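Side-chain contacts in SusD superfamily protein (Bacteroides fragilis NCTC 9343, PDB 3NQP), which probably binds glycans at the outer-membrane surface, as other members of the SusD family do, so that they can be taken across the outer membrane: residues Thr203-Gly208 and Pro383-Thr388; Val210-Ser215 and Ala390-Met395; Asn434-Leu439 and Thr466-Cys471. All blocks are in the same frame, centred on the assembly; numbering follows the deposited sequence. Where two conformers were deposited one is given.

Interaction 1. Residues Thr203-Gly208 and Pro383-Thr388; sequences TECLMG and PWVYLT
Trp384 reaches from helix 382-396 across to Cys205 on helix 200-216, two helices that run in the same general direction in the TPR-like SusD fold. With CG anti to the backbone N (chi1 177°), the indole extends between the helices. Its six-membered ring presents its edge to the backbone: Trp384 CH2 lies 3.4 Å from Cys205 O, which sits near the ring plane. Trp384 CZ3 meets Cys205 CB at 4.0 Å, and the sulfur approaches obliquely, 63° off the ring normal, in a Cys sulfur-aromatic contact. A large flat residue suits the place because it spans the distance while small Cys205 and side-chain-free Gly208 let the backbone of helix 200-216 come close. Tyr380 also meets the indole, and NE1 makes a weak hydrogen bond to Gln451. Val385 turns one branch to the same cysteine, CG2 lying 4.1 Å from Cys205 SG, and also packs on Leu240 of helix 228-241. A turn later, Thr388 bends back over the tryptophan. Its hydroxyl donates to Trp384 O, which also accepts from Thr388 N on the opposite face of the carbonyl plane, and Thr388 OG1 stands 3.3 Å above the indole plane, over its centre.

Interaction 2. Residues Val210-Ser215 and Ala390-Met395; sequences VYLWTS and AEIANM
The flat carboxylate of Glu391 has the Leu212 CD2 methyl over one face, where helices 200-216 and 382-396 of the TPR-like SusD fold pack together. Leu212 CD2 lies 3.7 Å from both Glu391 CD and Glu391 OE2, and a little farther from OE1, which puts the methyl over the face. The oxygens themselves are engaged by cations: OE1 forms a salt bridge with Arg458 of helix 452-458, and OE2 forms another with Lys216. These two charges probably offset the cost of burying an acid against a leucine and favour its ionised form. They probably also restrict rotation of the carboxylate and help keep its face to the methyl. Glu391 suits the position because its chain is extended, with CG anti to the backbone N (chi1 -176°) and chi2 at 171°, which carries the carboxylate toward helix 200-216 and the two cations while the carbon stem packs on Leu212. Leu212 divides its fork between two neighbours, and its side chain further touches Leu229 of helix 228-241 and Arg458. A branched residue is apt here, since one methyl can cover the acid while the other packs against hydrocarbon. Ile392 supplies that hydrocarbon: its side chain crosses that of the leucine at a slant, and Ile392 CG1 meets Leu212 CD1 at 3.8 Å.

Interaction 3. Residues Asn434-Leu439 and Thr466-Cys471; sequences NELAIL and TPLVFC
Glu435 OE2 is gripped twice beside the apolar Leu468, by a salt bridge to Lys216 and a hydrogen bond from Thr460 N, at a place where helix 431-445 of the TPR-like SusD fold is covered by a 3-10 turn, 468-470. OE1 of the same carboxylate accepts from Asn394 ND2. The chain bends at chi2 (87°) to bring the acid to these partners, which leaves Glu435 CG 4.4 Å from Leu468 CD1. A glutamate fits because its carbon stem can flank a leucine while its polar end is satisfied by others. The 3-10 turn is held by Phe470 N bonding to Pro467 O, and Leu468 is tied through its backbone to Met459, which probably helps fix the direction of its side chain. The Leu439 fork meets it tip to tip, Leu439 CD2 to Leu468 CD1 at 3.8 Å, and the Leu439 side chain also packs on Arg452 and Asp455 of helix 452-458. Leu436 starts out differently, with CG anti to the carbonyl carbon (chi1 -61°), and comes across the leucine at an angle. Leucines suit all three places because their forked ends mesh: Leu436 CD2 touches both methyls of Leu468, CD1 at 3.8 Å and CD2 at 4.2 Å.

How the interactions relate
Interactions 1 and 2 are successive levels of one helix pair, 200-216 with 382-396. Their centres lie about 10 Å apart, and their segments alternate along the chain, the two partners in each some 175 residues apart. Thr388 CG2 and Leu212 CD2, 3.6 Å apart, make the packing continuous between them. Interaction 3 follows later in the chain, its centre about 13 Å from that of interaction 2 and 18 Å from that of interaction 1. Its helix, 431-445, packs on helix 382-396, where Ile438 CD1 lies 3.4 Å from Ala390 O. Helix 382-396 lies against both other helices, and Lys216 links acids of interactions 2 and 3. The contacts thus form one packed region around helix 382-396.

Interaction 1. Residues Thr203-Gly208 and Pro383-Thr388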
loop_
_atom_site.group_PDB
_atom_site.type_symbol
_atom_site.label_atom_id
_atom_site.label_comp_id
_atom_site.label_asym_id
_atom_site.label_seq_id
_atom_site.Cartn_x
_atom_site.Cartn_y
_atom_site.Cartn_z
ATOM N N THR A 203 -11.536 -9.089 3.360
ATOM C CA THR A 203 -11.371 -10.222 2.460
ATOM C C THR A 203 -11.927 -9.910 1.064
ATOM O O THR A 203 -11.309 -10.269 0.026
ATOM C CB THR A 203 -11.983 -11.510 3.007
ATOM O OG1 THR A 203 -11.186 -11.965 4.102
ATOM C CG2 THR A 203 -12.029 -12.646 1.892
ATOM N N GLU A 204 -13.070 -9.248 1.009
ATOM C CA GLU A 204 -13.648 -8.870 -0.293
ATOM C C GLU A 204 -12.736 -7.860 -1.047
ATOM O O GLU A 204 -12.590 -7.959 -2.256
ATOM C CB GLU A 204 -15.057 -8.322 -0.145
ATOM C CG GLU A 204 -16.063 -9.377 0.262
ATOM C CD GLU A 204 -17.427 -9.150 -0.305
ATOM O OE1 GLU A 204 -17.670 -9.657 -1.418
ATOM O OE2 GLU A 204 -18.222 -8.444 0.329
ATOM N N CYS A 205 -12.140 -6.901 -0.327
ATOM C CA CYS A 205 -11.169 -5.993 -0.920
ATOM C C CYS A 205 -9.963 -6.746 -1.502
ATOM O O CYS A 205 -9.554 -6.528 -2.633
ATOM C CB CYS A 205 -10.638 -4.993 0.103
ATOM S SG CYS A 205 -11.848 -3.685 0.469
ATOM N N LEU A 206 -9.384 -7.596 -0.686
ATOM C CA LEU A 206 -8.311 -8.457 -1.116
ATOM C C LEU A 206 -8.728 -9.277 -2.322
ATOM O O LEU A 206 -7.926 -9.445 -3.251
ATOM C CB LEU A 206 -7.818 -9.353 0.031
ATOM C CG LEU A 206 -6.579 -10.200 -0.217
ATOM C CD1 LEU A 206 -5.408 -9.374 -0.752
ATOM C CD2 LEU A 206 -6.192 -10.880 1.110
HETATM N N MSE A 207 -9.948 -9.790 -2.360
HETATM C CA MSE A 207 -10.352 -10.570 -3.546
HETATM C C MSE A 207 -10.408 -9.664 -4.762
HETATM O O MSE A 207 -10.010 -10.043 -5.846
HETATM C CB MSE A 207 -11.684 -11.322 -3.363
HETATM C CG MSE A 207 -11.648 -12.359 -2.287
HETATM SE SE MSE A 207 -13.324 -13.272 -2.057
HETATM C CE MSE A 207 -13.121 -14.438 -3.551
ATOM N N GLY A 208 -10.888 -8.431 -4.578
ATOM C CA GLY A 208 -10.874 -7.470 -5.661
ATOM C C GLY A 208 -9.465 -7.221 -6.166
ATOM O O GLY A 208 -9.247 -7.136 -7.371
ATOM N N PRO A 383 -11.944 5.192 -1.546
ATOM C CA PRO A 383 -11.492 5.619 -2.874
ATOM C C PRO A 383 -10.606 4.591 -3.615
ATOM O O PRO A 383 -10.551 4.596 -4.865
ATOM C CB PRO A 383 -10.693 6.927 -2.603
ATOM C CG PRO A 383 -11.284 7.466 -1.317
ATOM C CD PRO A 383 -11.573 6.163 -0.516
ATOM N N TRP A 384 -9.932 3.721 -2.875
ATOM C CA TRP A 384 -9.216 2.586 -3.502
ATOM C C TRP A 384 -10.223 1.692 -4.229
ATOM O O TRP A 384 -9.948 1.202 -5.327
ATOM C CB TRP A 384 -8.365 1.814 -2.474
ATOM C CG TRP A 384 -7.664 0.597 -3.043
ATOM C CD1 TRP A 384 -6.413 0.541 -3.566
ATOM C CD2 TRP A 384 -8.186 -0.707 -3.114
ATOM N NE1 TRP A 384 -6.123 -0.726 -3.991
ATOM C CE2 TRP A 384 -7.210 -1.515 -3.738
ATOM C CE3 TRP A 384 -9.416 -1.281 -2.746
ATOM C CZ2 TRP A 384 -7.413 -2.875 -3.990
ATOM C CZ3 TRP A 384 -9.601 -2.614 -2.955
ATOM C CH2 TRP A 384 -8.619 -3.399 -3.578
ATOM N N VAL A 385 -11.389 1.481 -3.630
ATOM C CA VAL A 385 -12.396 0.589 -4.211
ATOM C C VAL A 385 -12.874 1.240 -5.521
ATOM O O VAL A 385 -12.907 0.603 -6.591
ATOM C CB VAL A 385 -13.552 0.218 -3.231
ATOM C CG1 VAL A 385 -14.579 -0.613 -3.954
ATOM C CG2 VAL A 385 -13.020 -0.513 -1.916
ATOM N N TYR A 386 -13.156 2.530 -5.446
ATOM C CA TYR A 386 -13.518 3.263 -6.636
ATOM C C TYR A 386 -12.487 3.224 -7.777
ATOM O O TYR A 386 -12.869 3.014 -8.921
ATOM C CB TYR A 386 -13.782 4.747 -6.313
ATOM C CG TYR A 386 -14.925 5.101 -5.385
ATOM C CD1 TYR A 386 -16.106 4.373 -5.348
ATOM C CD2 TYR A 386 -14.875 6.305 -4.659
ATOM C CE1 TYR A 386 -17.160 4.758 -4.513
ATOM C CE2 TYR A 386 -15.910 6.678 -3.832
ATOM C CZ TYR A 386 -17.057 5.922 -3.789
ATOM O OH TYR A 386 -18.064 6.315 -2.980
ATOM N N LEU A 387 -11.202 3.477 -7.494
ATOM C CA LEU A 387 -10.208 3.527 -8.580
ATOM C C LEU A 387 -9.883 2.125 -9.113
ATOM O O LEU A 387 -9.504 1.965 -10.271
ATOM C CB LEU A 387 -8.974 4.332 -8.154
ATOM C CG LEU A 387 -9.323 5.840 -7.959
ATOM C CD1 LEU A 387 -8.154 6.522 -7.316
ATOM C CD2 LEU A 387 -9.733 6.516 -9.274
ATOM N N THR A 388 -10.049 1.117 -8.274
ATOM C CA THR A 388 -9.896 -0.267 -8.690
ATOM C C THR A 388 -11.066 -0.657 -9.653
ATOM O O THR A 388 -10.841 -1.306 -10.691
ATOM C CB THR A 388 -9.730 -1.230 -7.452
ATOM O OG1 THR A 388 -8.685 -0.757 -6.566
ATOM C CG2 THR A 388 -9.362 -2.626 -7.905
#

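Interaction 2. Residues Val210-Ser215 and Ala390-Met395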
loop_
_atom_site.group_PDB
_atom_site.type_symbol
_atom_site.label_atom_id
_atom_site.label_comp_id
_atom_site.label_asym_id
_atom_site.label_seq_id
_atom_site.Cartn_x
_atom_site.Cartn_y
_atom_site.Cartn_z
ATOM N N VAL A 210 -6.677 -9.186 -5.760
ATOM C CA VAL A 210 -6.092 -10.434 -6.279
ATOM C C VAL A 210 -6.670 -10.797 -7.663
ATOM O O VAL A 210 -5.911 -10.990 -8.614
ATOM C CB VAL A 210 -6.305 -11.604 -5.299
ATOM C CG1 VAL A 210 -6.009 -12.957 -5.997
ATOM C CG2 VAL A 210 -5.440 -11.425 -4.012
ATOM N N TYR A 211 -7.995 -10.809 -7.796
ATOM C CA TYR A 211 -8.627 -11.139 -9.074
ATOM C C TYR A 211 -8.408 -10.082 -10.193
ATOM O O TYR A 211 -8.218 -10.435 -11.368
ATOM C CB TYR A 211 -10.113 -11.511 -8.891
ATOM C CG TYR A 211 -10.285 -12.915 -8.339
ATOM C CD1 TYR A 211 -10.207 -13.145 -6.966
ATOM C CD2 TYR A 211 -10.490 -13.974 -9.166
ATOM C CE1 TYR A 211 -10.345 -14.373 -6.447
ATOM C CE2 TYR A 211 -10.621 -15.274 -8.662
ATOM C CZ TYR A 211 -10.542 -15.466 -7.303
ATOM O OH TYR A 211 -10.656 -16.713 -6.770
ATOM N N LEU A 212 -8.350 -8.798 -9.861
ATOM C CA LEU A 212 -7.926 -7.851 -10.861
ATOM C C LEU A 212 -6.500 -8.125 -11.338
ATOM O O LEU A 212 -6.205 -8.093 -12.530
ATOM C CB LEU A 212 -7.959 -6.397 -10.344
ATOM C CG LEU A 212 -7.547 -5.377 -11.407
ATOM C CD1 LEU A 212 -8.408 -5.404 -12.709
ATOM C CD2 LEU A 212 -7.580 -3.966 -10.733
ATOM N N TRP A 213 -5.603 -8.318 -10.389
ATOM C CA TRP A 213 -4.213 -8.631 -10.703
ATOM C C TRP A 213 -4.124 -9.849 -11.636
ATOM O O TRP A 213 -3.518 -9.750 -12.702
ATOM C CB TRP A 213 -3.409 -8.867 -9.429
ATOM C CG TRP A 213 -2.012 -9.189 -9.686
ATOM C CD1 TRP A 213 -1.523 -10.401 -10.188
ATOM C CD2 TRP A 213 -0.869 -8.324 -9.545
ATOM N NE1 TRP A 213 -0.156 -10.319 -10.330
ATOM C CE2 TRP A 213 0.267 -9.068 -9.951
ATOM C CE3 TRP A 213 -0.685 -6.998 -9.095
ATOM C CZ2 TRP A 213 1.555 -8.533 -9.923
ATOM C CZ3 TRP A 213 0.600 -6.487 -9.062
ATOM C CH2 TRP A 213 1.700 -7.257 -9.467
ATOM N N THR A 214 -4.759 -10.959 -11.277
ATOM C CA THR A 214 -4.625 -12.166 -12.118
ATOM C C THR A 214 -5.353 -12.008 -13.455
ATOM O O THR A 214 -5.001 -12.688 -14.419
ATOM C CB THR A 214 -5.031 -13.458 -11.381
ATOM O OG1 THR A 214 -6.373 -13.340 -10.923
ATOM C CG2 THR A 214 -4.103 -13.673 -10.147
ATOM N N SER A 215 -6.337 -11.101 -13.520
ATOM C CA SER A 215 -6.967 -10.768 -14.792
ATOM C C SER A 215 -5.973 -10.202 -15.831
ATOM O O SER A 215 -6.113 -10.463 -17.026
ATOM C CB SER A 215 -8.083 -9.738 -14.606
ATOM O OG SER A 215 -9.169 -10.230 -13.832
ATOM N N ALA A 390 -12.699 1.572 -11.389
ATOM C CA ALA A 390 -12.391 2.336 -12.601
ATOM C C ALA A 390 -11.475 1.539 -13.563
ATOM O O ALA A 390 -11.669 1.542 -14.797
ATOM C CB ALA A 390 -11.773 3.684 -12.258
ATOM N N GLU A 391 -10.454 0.895 -12.997
ATOM C CA GLU A 391 -9.539 0.099 -13.795
ATOM C C GLU A 391 -10.269 -1.091 -14.446
ATOM O O GLU A 391 -10.052 -1.369 -15.615
ATOM C CB GLU A 391 -8.367 -0.375 -12.950
ATOM C CG GLU A 391 -7.320 -1.138 -13.748
ATOM C CD GLU A 391 -6.083 -1.412 -12.941
ATOM O OE1 GLU A 391 -5.851 -0.633 -11.988
ATOM O OE2 GLU A 391 -5.365 -2.396 -13.270
ATOM N N ILE A 392 -11.174 -1.744 -13.707
ATOM C CA ILE A 392 -11.992 -2.834 -14.277
ATOM C C ILE A 392 -12.848 -2.273 -15.430
ATOM O O ILE A 392 -12.903 -2.869 -16.521
ATOM C CB ILE A 392 -12.875 -3.518 -13.200
ATOM C CG1 ILE A 392 -12.003 -4.319 -12.209
ATOM C CG2 ILE A 392 -13.903 -4.421 -13.869
ATOM C CD1 ILE A 392 -12.730 -4.777 -10.843
ATOM N N ALA A 393 -13.475 -1.113 -15.202
ATOM C CA ALA A 393 -14.262 -0.427 -16.219
ATOM C C ALA A 393 -13.448 -0.199 -17.502
ATOM O O ALA A 393 -13.902 -0.482 -18.628
ATOM C CB ALA A 393 -14.819 0.958 -15.658
ATOM N N ASN A 394 -12.236 0.297 -17.338
ATOM C CA ASN A 394 -11.378 0.512 -18.489
ATOM C C ASN A 394 -11.163 -0.814 -19.256
ATOM O O ASN A 394 -11.193 -0.805 -20.482
ATOM C CB ASN A 394 -10.017 1.140 -18.133
ATOM C CG ASN A 394 -9.355 1.780 -19.332
ATOM O OD1 ASN A 394 -10.049 2.179 -20.264
ATOM N ND2 ASN A 394 -8.015 1.906 -19.312
HETATM N N MSE A 395 -11.017 -1.934 -18.543
HETATM C CA MSE A 395 -10.836 -3.231 -19.208
HETATM C C MSE A 395 -12.091 -3.642 -19.982
HETATM O O MSE A 395 -11.995 -4.199 -21.078
HETATM C CB MSE A 395 -10.476 -4.357 -18.227
HETATM C CG MSE A 395 -9.084 -4.298 -17.650
HETATM SE SE MSE A 395 -7.690 -4.445 -18.919
HETATM C CE MSE A 395 -7.846 -6.325 -19.407
#

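Interaction 3. Residues Asn434-Leu439 and Thr466-Cys471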
loop_
_atom_site.group_PDB
_atom_site.type_symbol
_atom_site.label_atom_id
_atom_site.label_comp_id
_atom_site.label_asym_id
_atom_site.label_seq_id
_atom_site.Cartn_x
_atom_site.Cartn_y
_atom_site.Cartn_z
ATOM N N ASN A 434 -7.421 6.796 -20.328
ATOM C CA ASN A 434 -8.113 6.303 -19.160
ATOM C C ASN A 434 -7.173 5.616 -18.169
ATOM O O ASN A 434 -7.216 5.906 -16.975
ATOM C CB ASN A 434 -9.197 5.295 -19.528
ATOM C CG ASN A 434 -10.453 5.938 -20.136
ATOM O OD1 ASN A 434 -10.835 7.080 -19.818
ATOM N ND2 ASN A 434 -11.095 5.190 -21.016
ATOM N N GLU A 435 -6.361 4.663 -18.633
ATOM C CA GLU A 435 -5.426 3.950 -17.722
ATOM C C GLU A 435 -4.493 4.938 -17.024
ATOM O O GLU A 435 -4.284 4.869 -15.810
ATOM C CB GLU A 435 -4.607 2.910 -18.493
ATOM C CG GLU A 435 -3.992 1.874 -17.626
ATOM C CD GLU A 435 -4.918 0.691 -17.356
ATOM O OE1 GLU A 435 -6.161 0.844 -17.404
ATOM O OE2 GLU A 435 -4.399 -0.407 -17.095
ATOM N N LEU A 436 -3.929 5.885 -17.775
ATOM C CA LEU A 436 -3.036 6.882 -17.183
ATOM C C LEU A 436 -3.746 7.830 -16.222
ATOM O O LEU A 436 -3.172 8.236 -15.215
ATOM C CB LEU A 436 -2.254 7.637 -18.245
ATOM C CG LEU A 436 -1.317 6.800 -19.142
ATOM C CD1 LEU A 436 -0.781 7.623 -20.323
ATOM C CD2 LEU A 436 -0.133 6.111 -18.330
ATOM N N ALA A 437 -4.972 8.193 -16.546
ATOM C CA ALA A 437 -5.797 9.016 -15.668
ATOM C C ALA A 437 -6.047 8.304 -14.324
ATOM O O ALA A 437 -6.055 8.955 -13.270
ATOM C CB ALA A 437 -7.129 9.412 -16.368
ATOM N N ILE A 438 -6.217 6.987 -14.355
ATOM C CA ILE A 438 -6.505 6.194 -13.148
ATOM C C ILE A 438 -5.202 6.113 -12.351
ATOM O O ILE A 438 -5.188 6.393 -11.153
ATOM C CB ILE A 438 -7.059 4.785 -13.464
ATOM C CG1 ILE A 438 -8.482 4.847 -14.064
ATOM C CG2 ILE A 438 -7.068 3.877 -12.183
ATOM C CD1 ILE A 438 -8.878 3.474 -14.800
ATOM N N LEU A 439 -4.097 5.810 -13.031
ATOM C CA LEU A 439 -2.782 5.789 -12.361
ATOM C C LEU A 439 -2.489 7.114 -11.701
ATOM O O LEU A 439 -2.076 7.165 -10.555
ATOM C CB LEU A 439 -1.642 5.421 -13.335
ATOM C CG LEU A 439 -0.167 5.618 -12.864
ATOM C CD1 LEU A 439 0.196 4.597 -11.861
ATOM C CD2 LEU A 439 0.801 5.565 -14.086
ATOM N N THR A 466 1.493 -3.573 -22.903
ATOM C CA THR A 466 2.713 -3.577 -22.073
ATOM C C THR A 466 2.492 -3.027 -20.655
ATOM O O THR A 466 1.883 -1.968 -20.504
ATOM C CB THR A 466 3.770 -2.712 -22.749
ATOM O OG1 THR A 466 3.832 -3.088 -24.119
ATOM C CG2 THR A 466 5.153 -2.890 -22.105
ATOM N N PRO A 467 3.005 -3.722 -19.624
ATOM C CA PRO A 467 2.954 -3.141 -18.280
ATOM C C PRO A 467 3.536 -1.735 -18.232
ATOM O O PRO A 467 4.577 -1.424 -18.900
ATOM C CB PRO A 467 3.799 -4.093 -17.453
ATOM C CG PRO A 467 3.596 -5.423 -18.114
ATOM C CD PRO A 467 3.461 -5.134 -19.606
ATOM N N LEU A 468 2.893 -0.874 -17.459
ATOM C CA LEU A 468 3.333 0.525 -17.438
ATOM C C LEU A 468 4.742 0.721 -16.837
ATOM O O LEU A 468 5.354 1.729 -17.108
ATOM C CB LEU A 468 2.329 1.418 -16.724
ATOM C CG LEU A 468 1.042 1.752 -17.467
ATOM C CD1 LEU A 468 0.214 2.754 -16.619
ATOM C CD2 LEU A 468 1.262 2.233 -18.954
ATOM N N VAL A 469 5.233 -0.230 -16.031
ATOM C CA VAL A 469 6.599 -0.170 -15.498
ATOM C C VAL A 469 7.630 -0.121 -16.664
ATOM O O VAL A 469 8.712 0.470 -16.522
ATOM C CB VAL A 469 6.902 -1.366 -14.573
ATOM C CG1 VAL A 469 6.854 -2.668 -15.390
ATOM C CG2 VAL A 469 8.247 -1.212 -13.875
ATOM N N PHE A 470 7.282 -0.689 -17.822
ATOM C CA PHE A 470 8.154 -0.658 -19.018
ATOM C C PHE A 470 7.943 0.499 -20.010
ATOM O O PHE A 470 8.649 0.580 -21.047
ATOM C CB PHE A 470 7.991 -1.964 -19.814
ATOM C CG PHE A 470 8.383 -3.230 -19.064
ATOM C CD1 PHE A 470 9.632 -3.361 -18.461
ATOM C CD2 PHE A 470 7.525 -4.333 -19.052
ATOM C CE1 PHE A 470 10.004 -4.566 -17.819
ATOM C CE2 PHE A 470 7.898 -5.543 -18.425
ATOM C CZ PHE A 470 9.143 -5.636 -17.772
ATOM N N CYS A 471 7.033 1.427 -19.688
ATOM C CA CYS A 471 6.681 2.520 -20.593
ATOM C C CYS A 471 7.082 3.852 -19.988
ATOM O O CYS A 471 6.937 4.080 -18.774
ATOM C CB CYS A 471 5.167 2.528 -20.867
ATOM S SG CYS A 471 4.513 0.947 -21.490
#